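Local coordinates for protein neurotoxin (PDB 1ZB7) that acts as a zinc endopeptidase that enters the host cytosol and cleaves synaptobrevins VAMP1, VAMP2 and VAMP3, in VAMP2 at an Ala-Ala bond, at residues A[35-40]-A[45-50]; A[77-82]-A[161-166]. All blocks are in the same frame, centred on the assembly; numbering follows the deposited sequence.

Interaction 1 (A[35-40]-A[45-50])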
# COMPACT_ATOMS: atom_id res chain seq x y z
N LYS A 35 37.01 -1.56 15.87
CA LYS A 35 37.45 -2.95 15.95
C LYS A 35 36.42 -3.78 15.19
O LYS A 35 35.26 -3.66 15.43
CB LYS A 35 37.69 -3.39 17.39
CG LYS A 35 38.06 -4.87 17.53
CD LYS A 35 38.57 -5.25 18.91
CE LYS A 35 39.18 -6.60 18.91
NZ LYS A 35 39.62 -7.03 20.21
N ALA A 36 36.87 -4.50 14.15
CA ALA A 36 36.00 -5.27 13.26
C ALA A 36 36.44 -6.74 13.11
O ALA A 36 37.58 -7.06 13.32
CB ALA A 36 35.82 -4.49 11.81
N PHE A 37 35.48 -7.62 12.82
CA PHE A 37 35.63 -9.10 12.86
C PHE A 37 35.11 -9.68 11.52
O PHE A 37 33.96 -9.44 11.10
CB PHE A 37 34.88 -9.73 14.01
CG PHE A 37 35.23 -9.16 15.33
CD1 PHE A 37 36.12 -9.82 16.19
CD2 PHE A 37 34.75 -7.93 15.70
CE1 PHE A 37 36.48 -9.29 17.41
CE2 PHE A 37 35.09 -7.36 16.95
CZ PHE A 37 35.98 -8.08 17.81
N ARG A 38 36.00 -10.38 10.84
CA ARG A 38 35.65 -10.98 9.59
C ARG A 38 35.17 -12.39 9.87
O ARG A 38 35.98 -13.35 9.99
CB ARG A 38 36.80 -10.96 8.59
CG ARG A 38 36.38 -11.27 7.11
CD ARG A 38 37.52 -11.42 6.06
NE ARG A 38 38.34 -12.59 6.35
CZ ARG A 38 39.65 -12.59 6.65
NH1 ARG A 38 40.33 -11.46 6.69
NH2 ARG A 38 40.27 -13.73 6.97
N ILE A 39 33.86 -12.50 9.90
CA ILE A 39 33.22 -13.76 10.16
C ILE A 39 33.06 -14.71 8.94
O ILE A 39 32.97 -15.95 9.08
CB ILE A 39 31.83 -13.50 10.82
CG1 ILE A 39 30.96 -12.61 9.90
CG2 ILE A 39 32.02 -12.89 12.16
CD1 ILE A 39 29.53 -12.95 10.02
N ILE A 40 33.01 -14.10 7.76
CA ILE A 40 32.88 -14.76 6.47
C ILE A 40 33.77 -13.93 5.59
O ILE A 40 33.93 -12.74 5.83
CB ILE A 40 31.39 -14.74 5.92
CG1 ILE A 40 30.46 -15.57 6.79
CG2 ILE A 40 31.32 -15.39 4.48
CD1 ILE A 40 28.89 -15.19 6.79
N ILE A 45 31.70 -7.79 10.86
CA ILE A 45 30.89 -7.26 11.96
C ILE A 45 31.69 -6.21 12.76
O ILE A 45 32.76 -6.42 13.20
CB ILE A 45 30.44 -8.35 12.92
CG1 ILE A 45 29.85 -9.54 12.18
CG2 ILE A 45 29.47 -7.80 13.94
CD1 ILE A 45 28.71 -9.23 11.23
N VAL A 46 31.08 -5.07 12.91
CA VAL A 46 31.56 -3.96 13.70
C VAL A 46 30.53 -3.72 14.83
O VAL A 46 29.49 -3.11 14.61
CB VAL A 46 31.77 -2.69 12.90
CG1 VAL A 46 32.46 -1.64 13.73
CG2 VAL A 46 32.64 -2.94 11.65
N PRO A 47 30.78 -4.27 16.00
CA PRO A 47 29.82 -4.17 17.14
C PRO A 47 29.86 -2.83 17.85
O PRO A 47 30.26 -2.74 18.96
CB PRO A 47 30.24 -5.32 18.07
CG PRO A 47 31.30 -5.98 17.43
CD PRO A 47 31.91 -5.11 16.38
N GLU A 48 29.45 -1.79 17.14
CA GLU A 48 29.48 -0.48 17.64
C GLU A 48 28.23 0.18 17.09
O GLU A 48 27.71 -0.20 16.07
CB GLU A 48 30.63 0.36 17.08
CG GLU A 48 32.03 -0.18 17.17
CD GLU A 48 32.74 0.26 18.43
OE1 GLU A 48 32.38 1.37 18.90
OE2 GLU A 48 33.70 -0.48 18.87
N ARG A 49 27.86 1.25 17.74
CA ARG A 49 26.83 2.11 17.23
C ARG A 49 27.34 2.87 16.02
O ARG A 49 28.42 3.35 16.03
CB ARG A 49 26.33 3.08 18.34
CG ARG A 49 25.85 2.37 19.60
CD ARG A 49 24.55 1.58 19.42
NE ARG A 49 23.41 2.47 19.21
CZ ARG A 49 22.73 3.10 20.16
NH1 ARG A 49 23.00 2.87 21.42
NH2 ARG A 49 21.75 3.91 19.84
N PHE A 50 26.45 2.98 15.04
CA PHE A 50 26.54 3.80 13.90
C PHE A 50 26.27 5.27 14.12
O PHE A 50 25.15 5.74 14.13
CB PHE A 50 25.53 3.33 12.88
CG PHE A 50 25.67 4.01 11.60
CD1 PHE A 50 26.61 3.54 10.66
CD2 PHE A 50 24.93 5.15 11.31
CE1 PHE A 50 26.76 4.18 9.42
CE2 PHE A 50 25.10 5.81 10.05
CZ PHE A 50 26.03 5.31 9.12
O HOH W 1 36.40 0.23 18.31
O HOH W 2 34.04 -2.66 17.79

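Interaction 2 (A[77-82]-A[161-166])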
# COMPACT_ATOMS: atom_id res chain seq x y z
N THR A 77 22.35 3.42 25.59
CA THR A 77 23.20 2.57 26.38
C THR A 77 23.49 1.28 25.66
O THR A 77 24.35 0.52 26.07
CB THR A 77 22.41 2.33 27.66
OG1 THR A 77 23.10 2.96 28.72
CG2 THR A 77 22.05 0.85 27.97
N TYR A 78 22.78 1.03 24.55
CA TYR A 78 23.01 -0.19 23.79
C TYR A 78 24.42 -0.13 23.21
O TYR A 78 24.88 0.92 22.76
CB TYR A 78 21.95 -0.36 22.71
CG TYR A 78 21.97 -1.64 21.94
CD1 TYR A 78 21.79 -2.82 22.58
CD2 TYR A 78 22.10 -1.64 20.53
CE1 TYR A 78 21.79 -4.00 21.90
CE2 TYR A 78 22.08 -2.82 19.82
CZ TYR A 78 21.96 -4.02 20.49
OH TYR A 78 21.89 -5.25 19.82
N LEU A 79 25.11 -1.26 23.23
CA LEU A 79 26.49 -1.40 22.75
C LEU A 79 27.59 -0.50 23.32
O LEU A 79 28.51 -0.14 22.60
CB LEU A 79 26.56 -1.28 21.21
CG LEU A 79 25.72 -2.24 20.43
CD1 LEU A 79 26.04 -2.18 19.01
CD2 LEU A 79 25.92 -3.65 20.93
N LYS A 80 27.50 -0.11 24.57
CA LYS A 80 28.54 0.68 25.21
C LYS A 80 29.58 -0.11 25.94
O LYS A 80 30.69 0.36 26.02
CB LYS A 80 27.95 1.62 26.26
CG LYS A 80 27.00 2.60 25.67
CD LYS A 80 27.54 3.31 24.40
CE LYS A 80 26.46 3.28 23.30
NZ LYS A 80 26.38 4.61 22.72
N THR A 81 29.21 -1.22 26.57
CA THR A 81 30.22 -2.03 27.23
C THR A 81 30.72 -3.13 26.31
O THR A 81 30.00 -3.60 25.46
CB THR A 81 29.73 -2.66 28.49
OG1 THR A 81 28.93 -3.80 28.17
CG2 THR A 81 28.97 -1.70 29.29
N ASP A 82 31.98 -3.50 26.51
CA ASP A 82 32.57 -4.67 25.91
C ASP A 82 31.80 -5.98 26.04
O ASP A 82 31.78 -6.77 25.06
CB ASP A 82 33.95 -4.85 26.52
CG ASP A 82 34.97 -3.85 25.95
OD1 ASP A 82 34.59 -2.92 25.19
OD2 ASP A 82 36.17 -4.04 26.20
N PHE A 161 27.27 -2.85 11.05
CA PHE A 161 27.24 -2.09 12.30
C PHE A 161 26.07 -2.41 13.18
O PHE A 161 25.07 -2.95 12.75
CB PHE A 161 27.20 -0.59 12.01
CG PHE A 161 28.54 -0.03 11.73
CD1 PHE A 161 29.21 0.72 12.71
CD2 PHE A 161 29.13 -0.22 10.51
CE1 PHE A 161 30.46 1.25 12.45
CE2 PHE A 161 30.38 0.28 10.26
CZ PHE A 161 31.04 1.00 11.23
N GLY A 162 26.19 -1.94 14.42
CA GLY A 162 25.10 -1.73 15.32
C GLY A 162 24.28 -0.53 14.85
O GLY A 162 24.63 0.17 13.86
N PRO A 163 23.18 -0.24 15.56
CA PRO A 163 22.23 0.79 15.14
C PRO A 163 22.73 2.21 15.38
O PRO A 163 23.71 2.43 16.11
CB PRO A 163 20.96 0.47 15.97
CG PRO A 163 21.40 -0.33 17.14
CD PRO A 163 22.74 -0.97 16.77
N GLY A 164 22.12 3.18 14.70
CA GLY A 164 22.38 4.58 15.01
C GLY A 164 21.53 4.92 16.25
O GLY A 164 21.24 4.06 17.03
N PRO A 165 21.14 6.15 16.44
CA PRO A 165 20.25 6.49 17.60
C PRO A 165 18.89 5.74 17.77
O PRO A 165 18.44 5.50 18.92
CB PRO A 165 20.01 8.00 17.42
CG PRO A 165 21.21 8.49 16.61
CD PRO A 165 21.57 7.34 15.67
N VAL A 166 18.26 5.40 16.65
CA VAL A 166 17.01 4.69 16.62
C VAL A 166 17.35 3.21 16.42
O VAL A 166 17.87 2.86 15.40
CB VAL A 166 16.09 5.20 15.45
CG1 VAL A 166 14.76 4.44 15.35
CG2 VAL A 166 15.83 6.65 15.56

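Interaction 1 (A[35-40]-A[45-50])
Lys35 meets the partner strand through its carbonyl, whose O is 3.8 Å from Val46 CG1, near the open end of the antiparallel beta hairpin made by strands 34-38 and 43-46. These are neighbouring strands inside the mixed sheet of the protease, with 19-23 on one flank and 158-161 on the other. A water accepts from Lys35 N and donates to Glu48 OE2, so a solvent molecule ties the carboxylate to the backbone of strand 34-38. Glu48 also forms a salt bridge with Lys85, whereas the Lys35 ammonium runs off to the carbonyls of Tyr10 and Asp12. At Ala36 the methyl group sits against one branch of Val46, with CB 3.5 Å from Val46 CG2, and its CA-H faces the Ile45 O. Phe37 pairs with Ile45 as the hydrogen-bonded pair of the ladder. Phe37 N reaches Ile45 O at 3.0 Å, a moderately bent bond (147° at the hydrogen) with the donor tilted from the carbonyl plane; the return bond, Ile45 N to Phe37 O, is shorter at 2.8 Å, straighter at 164°, and in the carbonyl plane of Phe37. Ile45 O also faces the in-plane edge of the Phe37 ring, 3.5 Å from CD2. Farther round the same edge, CE2 lies 3.9 Å from Pro47 CD, the two side chains crossing at about a right angle. An inverse gamma turn is centred on Pro47. Beyond Phe37 the chain turns a corner, and Ile39 reaches back across the hairpin and also packs on Ile93 and Phe96 of helix 82-99. With chi1 at 58°, CG1 is flanked by both the backbone N and the carbonyl carbon, which turns this branch to the isoleucine opposite and puts Ile39 CD1 4.0 Å from Ile45 CD1.

Interaction 2 (A[77-82]-A[161-166])
Tyr78 presents the edge of its ring to Pro163, and the two side chains cross at about a right angle. The contact joins a type II beta turn, Thr77 to Lys80, which leads into helix 82-99, to the loop that follows strand 158-161. Pro163 CD lies in the plane of the phenol at 3.6 Å from Tyr78 CE2, while Pro163 CG is 3.7 Å from Tyr78 CD2, so one side of the proline ring runs alongside one edge of the aromatic ring. The first torsion of Tyr78 (chi1 -174°), with CG opposite the backbone N, carries the ring out to the proline. Leu79 follows in the turn with a left-handed backbone conformation (phi 56°) and lays its CG over one face of the Tyr78 ring, 3.6 Å above the plane and displaced toward the rim. The tyrosine is therefore met by leucine on a face and by proline at an edge. Phe88 of helix 82-99 packs on both turn side chains, and the phenol OH makes a weak hydrogen bond to Ser198, between the disulfide-linked Cys196 and Cys199. No hydrogen bond joins the two segments, and apolar contact alone connects them. Gly162 brings its bare backbone up to the leucine: Leu79 CD1 stands 3.8 Å from Gly162 CA and 4.2 Å from Pro163 CD.

The centres of interactions 1 and 2 lie 12 Å apart on the same side of the chain's centre, and residues 49 and 50 connect them directly. Further along segment 45-50, Phe50 N lies 3.0 Å from Pro163 O and Arg49 NH2 lies 2.9 Å from Gly164 O, both probable hydrogen bonds. The Arg49 guanidinium also bonds to the carbonyl of Tyr78, so one side chain spans both segments of interaction 2 from the end of interaction 1. Helix 82-99 packs against both, Phe88 touching Pro47 as well as Tyr78 and Leu79. The HExxH motif of this metalloprotease belongs to another helix, 224-239, outside all four segments.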